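PDB 4L8J: putative efflux transporter from Bacteroides eggerthii, which probably serves as the periplasmic adaptor (membrane-fusion) component of a bacterial efflux or secretion system, as in the HlyD family. Local coordinates for residues F169-P172 and D173-Y177; D246-P249 and F250-E253; M256-L260 and S261-G265; W275-D279 and N280-R284. All blocks are in the same frame, centred on the assembly; numbering follows the deposited sequence.

Contact 1: residues F169-P172 and D173-Y177; sequences FTVP and DDYLY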
loop_
_atom_site.group_PDB
_atom_site.type_symbol
_atom_site.label_atom_id
_atom_site.label_comp_id
_atom_site.label_asym_id
_atom_site.label_seq_id
_atom_site.Cartn_x
_atom_site.Cartn_y
_atom_site.Cartn_z
ATOM N N PHE A 169 -2.197 -35.564 2.225
ATOM C CA PHE A 169 -1.853 -34.532 3.203
ATOM C C PHE A 169 -3.099 -33.748 3.487
ATOM O O PHE A 169 -4.082 -33.882 2.755
ATOM C CB PHE A 169 -0.692 -33.633 2.751
ATOM C CG PHE A 169 -0.936 -32.864 1.475
ATOM C CD1 PHE A 169 -0.917 -33.509 0.238
ATOM C CD2 PHE A 169 -1.167 -31.495 1.503
ATOM C CE1 PHE A 169 -1.129 -32.800 -0.940
ATOM C CE2 PHE A 169 -1.351 -30.780 0.316
ATOM C CZ PHE A 169 -1.358 -31.441 -0.895
ATOM N N THR A 170 -3.095 -32.978 4.573
ATOM C CA THR A 170 -4.247 -32.170 4.931
ATOM C C THR A 170 -3.823 -30.723 4.959
ATOM O O THR A 170 -2.831 -30.345 5.553
ATOM C CB THR A 170 -4.908 -32.626 6.254
ATOM O OG1 THR A 170 -5.289 -33.983 6.130
ATOM C CG2 THR A 170 -6.145 -31.834 6.587
ATOM N N VAL A 171 -4.614 -29.918 4.349
ATOM C CA VAL A 171 -4.346 -28.505 4.289
ATOM C C VAL A 171 -5.265 -27.769 5.289
ATOM O O VAL A 171 -6.476 -27.975 5.265
ATOM C CB VAL A 171 -4.546 -28.043 2.822
ATOM C CG1 VAL A 171 -4.602 -26.515 2.696
ATOM C CG2 VAL A 171 -3.423 -28.597 1.949
ATOM N N PRO A 172 -4.720 -26.852 6.112
ATOM C CA PRO A 172 -5.592 -26.017 6.949
ATOM C C PRO A 172 -6.711 -25.349 6.120
ATOM O O PRO A 172 -6.478 -24.887 4.994
ATOM C CB PRO A 172 -4.623 -24.974 7.522
ATOM C CG PRO A 172 -3.304 -25.650 7.547
ATOM C CD PRO A 172 -3.302 -26.457 6.262
ATOM N N ASP A 173 -7.929 -25.327 6.668
ATOM C CA ASP A 173 -9.108 -24.754 6.025
ATOM C C ASP A 173 -8.906 -23.329 5.509
ATOM O O ASP A 173 -9.486 -22.979 4.487
ATOM C CB ASP A 173 -10.307 -24.760 6.988
ATOM C CG ASP A 173 -10.757 -26.151 7.326
ATOM O OD1 ASP A 173 -11.430 -26.766 6.490
ATOM O OD2 ASP A 173 -10.412 -26.636 8.431
ATOM N N ASP A 174 -8.123 -22.505 6.213
ATOM C CA ASP A 174 -7.882 -21.119 5.801
ATOM C C ASP A 174 -7.077 -21.018 4.500
ATOM O O ASP A 174 -7.033 -19.934 3.923
ATOM C CB ASP A 174 -7.167 -20.335 6.919
ATOM C CG ASP A 174 -8.091 -19.851 8.043
ATOM O OD1 ASP A 174 -9.309 -20.168 8.001
ATOM O OD2 ASP A 174 -7.590 -19.178 8.970
ATOM N N TYR A 175 -6.439 -22.117 4.047
ATOM C CA TYR A 175 -5.651 -22.130 2.824
ATOM C C TYR A 175 -6.444 -22.686 1.628
ATOM O O TYR A 175 -5.845 -22.999 0.613
ATOM C CB TYR A 175 -4.331 -22.922 3.008
ATOM C CG TYR A 175 -3.324 -22.333 3.977
ATOM C CD1 TYR A 175 -3.330 -20.976 4.286
ATOM C CD2 TYR A 175 -2.339 -23.125 4.552
ATOM C CE1 TYR A 175 -2.424 -20.434 5.202
ATOM C CE2 TYR A 175 -1.404 -22.588 5.449
ATOM C CZ TYR A 175 -1.447 -21.238 5.764
ATOM O OH TYR A 175 -0.540 -20.690 6.645
ATOM N N LEU A 176 -7.786 -22.803 1.738
ATOM C CA LEU A 176 -8.625 -23.239 0.631
ATOM C C LEU A 176 -8.406 -22.368 -0.625
ATOM O O LEU A 176 -8.376 -22.913 -1.730
ATOM C CB LEU A 176 -10.103 -23.222 1.028
ATOM C CG LEU A 176 -11.111 -23.700 -0.051
ATOM C CD1 LEU A 176 -10.786 -25.130 -0.538
ATOM C CD2 LEU A 176 -12.538 -23.581 0.450
ATOM N N TYR A 177 -8.239 -21.029 -0.456
ATOM C CA TYR A 177 -8.019 -20.098 -1.584
ATOM C C TYR A 177 -6.737 -20.448 -2.354
ATOM O O TYR A 177 -6.686 -20.270 -3.572
ATOM C CB TYR A 177 -7.999 -18.637 -1.107
ATOM C CG TYR A 177 -6.770 -18.220 -0.329
ATOM C CD1 TYR A 177 -6.627 -18.548 1.016
ATOM C CD2 TYR A 177 -5.791 -17.425 -0.911
ATOM C CE1 TYR A 177 -5.503 -18.157 1.744
ATOM C CE2 TYR A 177 -4.672 -17.009 -0.187
ATOM C CZ TYR A 177 -4.525 -17.390 1.138
ATOM O OH TYR A 177 -3.425 -16.991 1.870
#

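Contact 2: residues D246-P249 and F250-E253; sequences DIAP and FIEE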
loop_
_atom_site.group_PDB
_atom_site.type_symbol
_atom_site.label_atom_id
_atom_site.label_comp_id
_atom_site.label_asym_id
_atom_site.label_seq_id
_atom_site.Cartn_x
_atom_site.Cartn_y
_atom_site.Cartn_z
ATOM N N ASP A 246 -0.056 -18.593 -7.685
ATOM C CA ASP A 246 -0.009 -17.180 -8.044
ATOM C C ASP A 246 -1.405 -16.619 -7.782
ATOM O O ASP A 246 -2.337 -16.947 -8.502
ATOM C CB ASP A 246 0.476 -16.944 -9.487
ATOM C CG ASP A 246 0.760 -15.476 -9.808
ATOM O OD1 ASP A 246 0.277 -14.597 -9.065
ATOM O OD2 ASP A 246 1.442 -15.211 -10.814
ATOM N N ILE A 247 -1.565 -15.839 -6.705
ATOM C CA ILE A 247 -2.865 -15.272 -6.350
ATOM C C ILE A 247 -3.180 -13.958 -7.106
ATOM O O ILE A 247 -4.253 -13.402 -6.908
ATOM C CB ILE A 247 -3.042 -15.086 -4.826
ATOM C CG1 ILE A 247 -2.030 -14.070 -4.237
ATOM C CG2 ILE A 247 -3.031 -16.450 -4.090
ATOM C CD1 ILE A 247 -2.492 -13.611 -2.833
ATOM N N ALA A 248 -2.262 -13.447 -7.938
ATOM C CA ALA A 248 -2.525 -12.224 -8.744
ATOM C C ALA A 248 -1.888 -12.376 -10.124
ATOM O O ALA A 248 -0.946 -11.656 -10.456
ATOM C CB ALA A 248 -1.996 -10.979 -8.037
ATOM N N PRO A 249 -2.343 -13.359 -10.928
ATOM C CA PRO A 249 -1.692 -13.596 -12.235
ATOM C C PRO A 249 -1.880 -12.449 -13.236
ATOM O O PRO A 249 -1.061 -12.290 -14.131
ATOM C CB PRO A 249 -2.357 -14.893 -12.735
ATOM C CG PRO A 249 -3.725 -14.896 -12.075
ATOM C CD PRO A 249 -3.457 -14.315 -10.693
ATOM N N PHE A 250 -2.899 -11.629 -13.037
ATOM C CA PHE A 250 -3.271 -10.482 -13.861
ATOM C C PHE A 250 -2.214 -9.364 -13.855
ATOM O O PHE A 250 -2.272 -8.504 -14.743
ATOM C CB PHE A 250 -4.611 -9.895 -13.378
ATOM C CG PHE A 250 -4.720 -9.658 -11.882
ATOM C CD1 PHE A 250 -4.268 -8.470 -11.310
ATOM C CD2 PHE A 250 -5.283 -10.622 -11.046
ATOM C CE1 PHE A 250 -4.348 -8.265 -9.929
ATOM C CE2 PHE A 250 -5.403 -10.395 -9.669
ATOM C CZ PHE A 250 -4.923 -9.231 -9.115
ATOM N N ILE A 251 -1.292 -9.328 -12.844
ATOM C CA ILE A 251 -0.277 -8.258 -12.722
ATOM C C ILE A 251 0.555 -8.216 -13.998
ATOM O O ILE A 251 1.077 -9.247 -14.411
ATOM C CB ILE A 251 0.600 -8.396 -11.449
ATOM C CG1 ILE A 251 -0.220 -8.027 -10.196
ATOM C CG2 ILE A 251 1.914 -7.534 -11.541
ATOM C CD1 ILE A 251 0.545 -8.357 -8.872
ATOM N N GLU A 252 0.606 -7.048 -14.653
ATOM C CA GLU A 252 1.355 -6.888 -15.908
ATOM C C GLU A 252 2.885 -6.950 -15.661
ATOM O O GLU A 252 3.515 -7.926 -16.084
ATOM C CB GLU A 252 0.961 -5.589 -16.626
ATOM C CG GLU A 252 1.547 -5.482 -18.027
ATOM C CD GLU A 252 1.258 -4.188 -18.771
ATOM O OE1 GLU A 252 0.691 -3.250 -18.161
ATOM O OE2 GLU A 252 1.602 -4.117 -19.974
ATOM N N GLU A 253 3.464 -5.937 -14.989
ATOM C CA GLU A 253 4.907 -5.912 -14.687
ATOM C C GLU A 253 5.176 -6.606 -13.342
ATOM O O GLU A 253 4.902 -6.036 -12.283
ATOM C CB GLU A 253 5.509 -4.478 -14.733
ATOM C CG GLU A 253 4.824 -3.398 -13.898
ATOM C CD GLU A 253 5.713 -2.442 -13.116
ATOM O OE1 GLU A 253 6.897 -2.259 -13.491
ATOM O OE2 GLU A 253 5.206 -1.852 -12.132
#

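Contact 3: residues M256-L260 and S261-G265; sequences MNVPL and SAVFG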
loop_
_atom_site.group_PDB
_atom_site.type_symbol
_atom_site.label_atom_id
_atom_site.label_comp_id
_atom_site.label_asym_id
_atom_site.label_seq_id
_atom_site.Cartn_x
_atom_site.Cartn_y
_atom_site.Cartn_z
HETATM N N MSE A 256 9.605 -8.364 -7.851
HETATM C CA MSE A 256 10.337 -9.334 -7.020
HETATM C C MSE A 256 10.534 -8.774 -5.640
HETATM O O MSE A 256 10.716 -7.556 -5.492
HETATM C CB MSE A 256 11.729 -9.664 -7.620
HETATM C CG MSE A 256 11.715 -10.150 -9.069
HETATM SE SE MSE A 256 10.923 -11.922 -9.186
HETATM C CE MSE A 256 9.547 -11.508 -10.602
ATOM N N ASN A 257 10.501 -9.643 -4.627
ATOM C CA ASN A 257 10.807 -9.269 -3.256
ATOM C C ASN A 257 12.256 -9.530 -2.944
ATOM O O ASN A 257 12.755 -10.648 -3.194
ATOM C CB ASN A 257 10.013 -10.087 -2.226
ATOM C CG ASN A 257 8.534 -9.912 -2.213
ATOM O OD1 ASN A 257 8.038 -8.799 -2.079
ATOM N ND2 ASN A 257 7.815 -11.042 -2.164
ATOM N N VAL A 258 12.897 -8.548 -2.298
ATOM C CA VAL A 258 14.220 -8.714 -1.705
ATOM C C VAL A 258 14.238 -7.956 -0.384
ATOM O O VAL A 258 13.688 -6.852 -0.343
ATOM C CB VAL A 258 15.452 -8.320 -2.580
ATOM C CG1 VAL A 258 15.540 -9.142 -3.854
ATOM C CG2 VAL A 258 15.520 -6.825 -2.869
ATOM N N PRO A 259 14.933 -8.434 0.675
ATOM C CA PRO A 259 15.051 -7.611 1.893
ATOM C C PRO A 259 15.770 -6.293 1.598
ATOM O O PRO A 259 16.618 -6.218 0.695
ATOM C CB PRO A 259 15.904 -8.489 2.825
ATOM C CG PRO A 259 15.590 -9.907 2.377
ATOM C CD PRO A 259 15.594 -9.739 0.856
ATOM N N LEU A 260 15.426 -5.245 2.336
ATOM C CA LEU A 260 16.086 -3.947 2.183
ATOM C C LEU A 260 17.606 -4.104 2.393
ATOM O O LEU A 260 18.388 -3.510 1.651
ATOM C CB LEU A 260 15.493 -2.937 3.193
ATOM C CG LEU A 260 16.241 -1.634 3.428
ATOM C CD1 LEU A 260 16.223 -0.778 2.188
ATOM C CD2 LEU A 260 15.661 -0.869 4.614
ATOM N N SER A 261 18.013 -4.940 3.374
ATOM C CA SER A 261 19.427 -5.148 3.722
ATOM C C SER A 261 20.257 -5.764 2.551
ATOM O O SER A 261 21.481 -5.792 2.620
ATOM C CB SER A 261 19.532 -5.998 4.982
ATOM O OG SER A 261 19.109 -7.330 4.738
ATOM N N ALA A 262 19.600 -6.238 1.486
ATOM C CA ALA A 262 20.293 -6.782 0.311
ATOM C C ALA A 262 20.755 -5.678 -0.648
ATOM O O ALA A 262 21.688 -5.897 -1.421
ATOM C CB ALA A 262 19.375 -7.747 -0.445
ATOM N N VAL A 263 20.082 -4.512 -0.620
ATOM C CA VAL A 263 20.308 -3.457 -1.584
ATOM C C VAL A 263 21.326 -2.413 -1.078
ATOM O O VAL A 263 21.299 -1.993 0.084
ATOM C CB VAL A 263 18.945 -2.809 -2.005
ATOM C CG1 VAL A 263 19.134 -1.669 -3.006
ATOM C CG2 VAL A 263 17.989 -3.859 -2.582
ATOM N N PHE A 264 22.234 -2.009 -1.986
ATOM C CA PHE A 264 23.263 -1.017 -1.697
ATOM C C PHE A 264 23.491 -0.107 -2.921
ATOM O O PHE A 264 23.047 -0.418 -4.039
ATOM C CB PHE A 264 24.574 -1.704 -1.241
ATOM C CG PHE A 264 25.159 -2.710 -2.202
ATOM C CD1 PHE A 264 24.803 -4.055 -2.128
ATOM C CD2 PHE A 264 26.083 -2.321 -3.162
ATOM C CE1 PHE A 264 25.357 -4.989 -3.011
ATOM C CE2 PHE A 264 26.655 -3.260 -4.024
ATOM C CZ PHE A 264 26.281 -4.587 -3.945
ATOM N N GLY A 265 24.159 1.019 -2.679
ATOM C CA GLY A 265 24.467 2.001 -3.710
ATOM C C GLY A 265 25.901 1.944 -4.212
ATOM O O GLY A 265 26.615 0.961 -4.012
#

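Contact 4: residues W275-D279 and N280-R284; sequences WIVKD and NKVNR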
loop_
_atom_site.group_PDB
_atom_site.type_symbol
_atom_site.label_atom_id
_atom_site.label_comp_id
_atom_site.label_asym_id
_atom_site.label_seq_id
_atom_site.Cartn_x
_atom_site.Cartn_y
_atom_site.Cartn_z
ATOM N N TRP A 275 24.121 -8.312 -4.322
ATOM C CA TRP A 275 25.134 -9.342 -4.570
ATOM C C TRP A 275 24.385 -10.609 -4.898
ATOM O O TRP A 275 23.628 -11.087 -4.054
ATOM C CB TRP A 275 26.053 -9.576 -3.351
ATOM C CG TRP A 275 27.018 -8.482 -3.016
ATOM C CD1 TRP A 275 27.051 -7.740 -1.868
ATOM C CD2 TRP A 275 28.137 -8.055 -3.806
ATOM N NE1 TRP A 275 28.121 -6.875 -1.893
ATOM C CE2 TRP A 275 28.797 -7.037 -3.079
ATOM C CE3 TRP A 275 28.670 -8.462 -5.047
ATOM C CZ2 TRP A 275 29.956 -6.402 -3.562
ATOM C CZ3 TRP A 275 29.812 -7.836 -5.522
ATOM C CH2 TRP A 275 30.422 -6.793 -4.799
ATOM N N ILE A 276 24.552 -11.127 -6.111
ATOM C CA ILE A 276 23.992 -12.401 -6.541
ATOM C C ILE A 276 24.987 -13.509 -6.139
ATOM O O ILE A 276 26.175 -13.398 -6.435
ATOM C CB ILE A 276 23.687 -12.409 -8.081
ATOM C CG1 ILE A 276 22.441 -11.549 -8.422
ATOM C CG2 ILE A 276 23.503 -13.883 -8.654
ATOM C CD1 ILE A 276 21.120 -12.151 -7.961
ATOM N N VAL A 277 24.491 -14.568 -5.500
ATOM C CA VAL A 277 25.287 -15.721 -5.097
ATOM C C VAL A 277 25.101 -16.829 -6.132
ATOM O O VAL A 277 24.005 -17.362 -6.272
ATOM C CB VAL A 277 24.914 -16.217 -3.684
ATOM C CG1 VAL A 277 25.769 -17.424 -3.280
ATOM C CG2 VAL A 277 25.044 -15.093 -2.669
ATOM N N LYS A 278 26.171 -17.147 -6.855
ATOM C CA LYS A 278 26.242 -18.228 -7.835
ATOM C C LYS A 278 27.531 -19.001 -7.579
ATOM O O LYS A 278 28.607 -18.392 -7.538
ATOM C CB LYS A 278 26.184 -17.702 -9.289
ATOM C CG LYS A 278 25.860 -18.802 -10.309
ATOM C CD LYS A 278 24.339 -19.012 -10.435
ATOM C CE LYS A 278 23.915 -20.450 -10.637
ATOM N NZ LYS A 278 22.436 -20.594 -10.541
ATOM N N ASP A 279 27.395 -20.319 -7.346
ATOM C CA ASP A 279 28.456 -21.292 -7.063
ATOM C C ASP A 279 29.361 -20.785 -5.913
ATOM O O ASP A 279 30.580 -20.656 -6.075
ATOM C CB ASP A 279 29.276 -21.609 -8.340
ATOM C CG ASP A 279 28.448 -22.142 -9.503
ATOM O OD1 ASP A 279 27.648 -23.095 -9.282
ATOM O OD2 ASP A 279 28.621 -21.630 -10.642
ATOM N N ASN A 280 28.720 -20.402 -4.786
ATOM C CA ASN A 280 29.365 -19.914 -3.558
ATOM C C ASN A 280 30.355 -18.737 -3.808
ATOM O O ASN A 280 31.332 -18.579 -3.063
ATOM C CB ASN A 280 30.054 -21.084 -2.820
ATOM C CG ASN A 280 29.080 -21.979 -2.083
ATOM O OD1 ASN A 280 28.522 -21.621 -1.030
ATOM N ND2 ASN A 280 28.874 -23.179 -2.605
ATOM N N LYS A 281 30.069 -17.902 -4.837
ATOM C CA LYS A 281 30.791 -16.656 -5.162
ATOM C C LYS A 281 29.767 -15.528 -5.391
ATOM O O LYS A 281 28.636 -15.794 -5.810
ATOM C CB LYS A 281 31.697 -16.774 -6.395
ATOM C CG LYS A 281 32.867 -17.758 -6.307
ATOM C CD LYS A 281 33.345 -18.160 -7.718
ATOM C CE LYS A 281 34.008 -17.032 -8.506
ATOM N NZ LYS A 281 34.056 -17.301 -9.973
ATOM N N VAL A 282 30.162 -14.285 -5.132
ATOM C CA VAL A 282 29.259 -13.153 -5.330
ATOM C C VAL A 282 29.659 -12.336 -6.548
ATOM O O VAL A 282 30.836 -12.245 -6.877
ATOM C CB VAL A 282 29.089 -12.248 -4.092
ATOM C CG1 VAL A 282 28.396 -13.003 -2.961
ATOM C CG2 VAL A 282 30.419 -11.639 -3.638
ATOM N N ASN A 283 28.648 -11.774 -7.225
ATOM C CA ASN A 283 28.767 -10.885 -8.386
ATOM C C ASN A 283 27.719 -9.803 -8.266
ATOM O O ASN A 283 26.542 -10.096 -8.005
ATOM C CB ASN A 283 28.622 -11.640 -9.707
ATOM C CG ASN A 283 29.755 -12.611 -9.951
ATOM O OD1 ASN A 283 29.650 -13.805 -9.663
ATOM N ND2 ASN A 283 30.878 -12.107 -10.436
ATOM N N ARG A 284 28.149 -8.551 -8.452
ATOM C CA ARG A 284 27.260 -7.403 -8.330
ATOM C C ARG A 284 26.226 -7.373 -9.471
ATOM O O ARG A 284 26.545 -7.666 -10.621
ATOM C CB ARG A 284 28.045 -6.096 -8.270
ATOM C CG ARG A 284 27.279 -4.980 -7.552
ATOM C CD ARG A 284 28.052 -3.675 -7.537
ATOM N NE ARG A 284 28.402 -3.230 -8.893
ATOM C CZ ARG A 284 28.801 -2.000 -9.194
ATOM N NH1 ARG A 284 28.879 -1.071 -8.248
ATOM N NH2 ARG A 284 29.101 -1.680 -10.446
HETATM O O HOH W 1 27.189 -14.520 -8.706
HETATM O O HOH W 2 30.104 -16.835 -9.756
#

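Contact 1: residues F169-P172 and D173-Y177
Tyr-175 folds back on Val-171, the last residue of strand 166-171, and on Pro-172, the loop residue after it. Its CB sits at the meeting point, 3.6 Å from Val-171 CG1 and 3.5 Å from Pro-172 O. CG stands beside the backbone N, anti to the carbonyl carbon (chi1 -66°), and this brings the CD2 side of the ring alongside the proline at a slant. On the ring, CD2 is 3.9 Å from Pro-172 CD and almost as near to Pro-172 CG. CE2 meets Pro-172 CG, at 4.2 Å. Val-171 CG1 lies at the ring edge, near its plane. At the tip, OH is hydrogen-bonded to Lys-23 NZ. The backbone fixes the same turn. Tyr-175 N donates to Pro-172 O over 2.9 Å at 159°, from above the carbonyl plane. Leu-176 N bonds to Asp-173 O at 3.2 Å. This is a 3-10 turn through residues 173-174, with Tyr-175 at the N-cap position of helix 176-180. It leads from the barrel into that helix. Asp-173 OD2 is hydrogen-bonded to the backbone N of Gly-214. Phe-25 of the neighbouring strand 20-29 touches Val-171, Pro-172 and Tyr-175. The chemistry is divided: apolar carbon along the root and one side of the tyrosine, a backbone bond at its base, and a lysine at its tip that probably limits how far the ring can swing.

Contact 2: residues D246-P249 and F250-E253
A type I beta turn runs from Ala-248 to Ile-251, and the side chains of Phe-250 and Ile-251 both come back onto the first residue, Ala-248. The turn bond itself is weak: Ile-251 N reaches Ala-248 O at 3.4 Å, though nearly straight at 170°. The phenyl ring of Phe-250 has CG between its own backbone N and carbonyl carbon (chi1 48°), which lays the ring against the backbone of Ala-248. Ala-248 CB makes an off-centre CH-pi contact, 4.0 Å from the ring centroid, and comes closest at Phe-250 CZ, 3.6 Å away. Ala-248 C lies over the same ring, toward its rim. Phe-250 CD2 also meets Pro-249 CD at 4.1 Å. The turn belongs to the surface loop that leaves barrel strand 238-246 and leads to strand 256-259. Just ahead of it is an Asx turn: Ala-248 N donates to Asp-246 OD1 at 3.0 Å, on the anti side of the carboxylate and tilted from its plane. That oxygen is also hydrogen-bonded to Ser-19 OG. Ile-251 brings CD1 to 3.7 Å from Ala-248 CB, and its CG1 passes Ala-248 O. A serine in place of Ile-251 would probably leave the methyl of Ala-248 without this apolar neighbour and open a gap beside the turn. Gln-18 is touched by Ile-251, and Ser-19 by Ala-248.

Contact 3: residues M256-L260 and S261-G265
Val-258 and Val-263 meet through their CG2 methyls, and their first torsions place them. In Val-258, CG2 sits between the backbone N and the carbonyl carbon, with CG1 at chi1 -61°. In Val-263, CG1 is anti to the backbone N (chi1 179°), leaving CG2 beside that N. The two methyls touch at 3.9 Å, and the side chains cross at about a right angle. Between them the chain makes a 3-10 turn with two successive backbone bonds. Ala-262 N donates to Pro-259 O at 3.1 Å, and Val-263 N donates to Leu-260 O at 3.0 Å. Both donors stand above the carbonyl plane. Ala-262 CB packs on the first of these acceptors, 3.4 Å from Pro-259 O. The turn links strand 256-259 to the weakly bonded strand 264-266. Strand 256-259 pairs with strand 8-17 and, antiparallel, with a strand of the second subunit, so the sheet runs on across the interface. The turn takes part in that interface as well. Ser-261 OG lies 3.9 Å from Pro-259 CB and is hydrogen-bonded to Thr-312 O of the second subunit. Leu-260 packs on Leu-260 of that subunit.

Contact 4: residues W275-D279 and N280-R284
Backbone bonds come first where Ile-276 and Lys-278 pair with Asn-283 and Lys-281. Ile-276 N donates to Asn-283 O at 2.9 Å, and Asn-283 N returns the bond to Ile-276 O in the carbonyl plane. Lys-278 N meets Lys-281 O at 3.0 Å, nearly head-on to the carbonyl. The return bond, Lys-281 N to Lys-278 O, arrives from well above the carbonyl plane. Val-282 CA and Val-277 CA add CA-H...O contacts to Ile-276 O and Lys-281 O.

Apolar contacts gather on the face of Trp-275, Val-277 and Val-282. Val-277 CG2 touches Val-282 CG1 at 4.0 Å. Trp-275 CG stands beside its backbone N (chi1 -70°), which carries CE3 and CZ3 across to the neighbouring strand. Trp-275 CE3 meets Val-282 CG2 at 3.9 Å. Trp-275 CZ3 lies 3.7 Å from Arg-284 CB, and Arg-284 CG is over the indole face opposite Val-282 CG2, while Asn-283 C comes to the edge. The indole NE1 bonds to Val-315 O of the second subunit. A serine in place of Trp-275 would probably leave Val-282 and the arginine stem each without the ring between them, and that carbonyl without its donor. Arg-284 also forms a salt bridge with Asp-266.

Water links the other face. Water 1 is 2.7 Å from Ile-276 O and as close to Asn-283 OD1; water 2 joins Asn-283 OD1 to Lys-278 O at 3.1 Å. Asn-283 ND2 bonds to Glu-320 of the second subunit.

Asp-279 and Asn-280 both have positive phi (51° and 53°), near a type I' turn, which fits a two-residue antiparallel beta hairpin.

How the contacts relate
The four contacts follow one another along the chain; none nests in or crosses another, and each closes a local turn. Contact 1 joins barrel strand 166-171 to helix 176-180. Contact 2 bends the chain as it leaves barrel strand 238-246, and residues 256-265 of contact 3 soon follow, with centres about 22 Å apart. Contacts 1 and 2 touch where Tyr-177 CE2 lies 4.3 Å from Ile-247 CG2. Contact 3 turns strand 256-259 into strand 264-266, and contact 4 closes the hairpin of strands 271-278 and 281-289. These last two meet through Phe-264, whose CE1 is 3.4 Å from Trp-275 CD1. Both also face the second subunit.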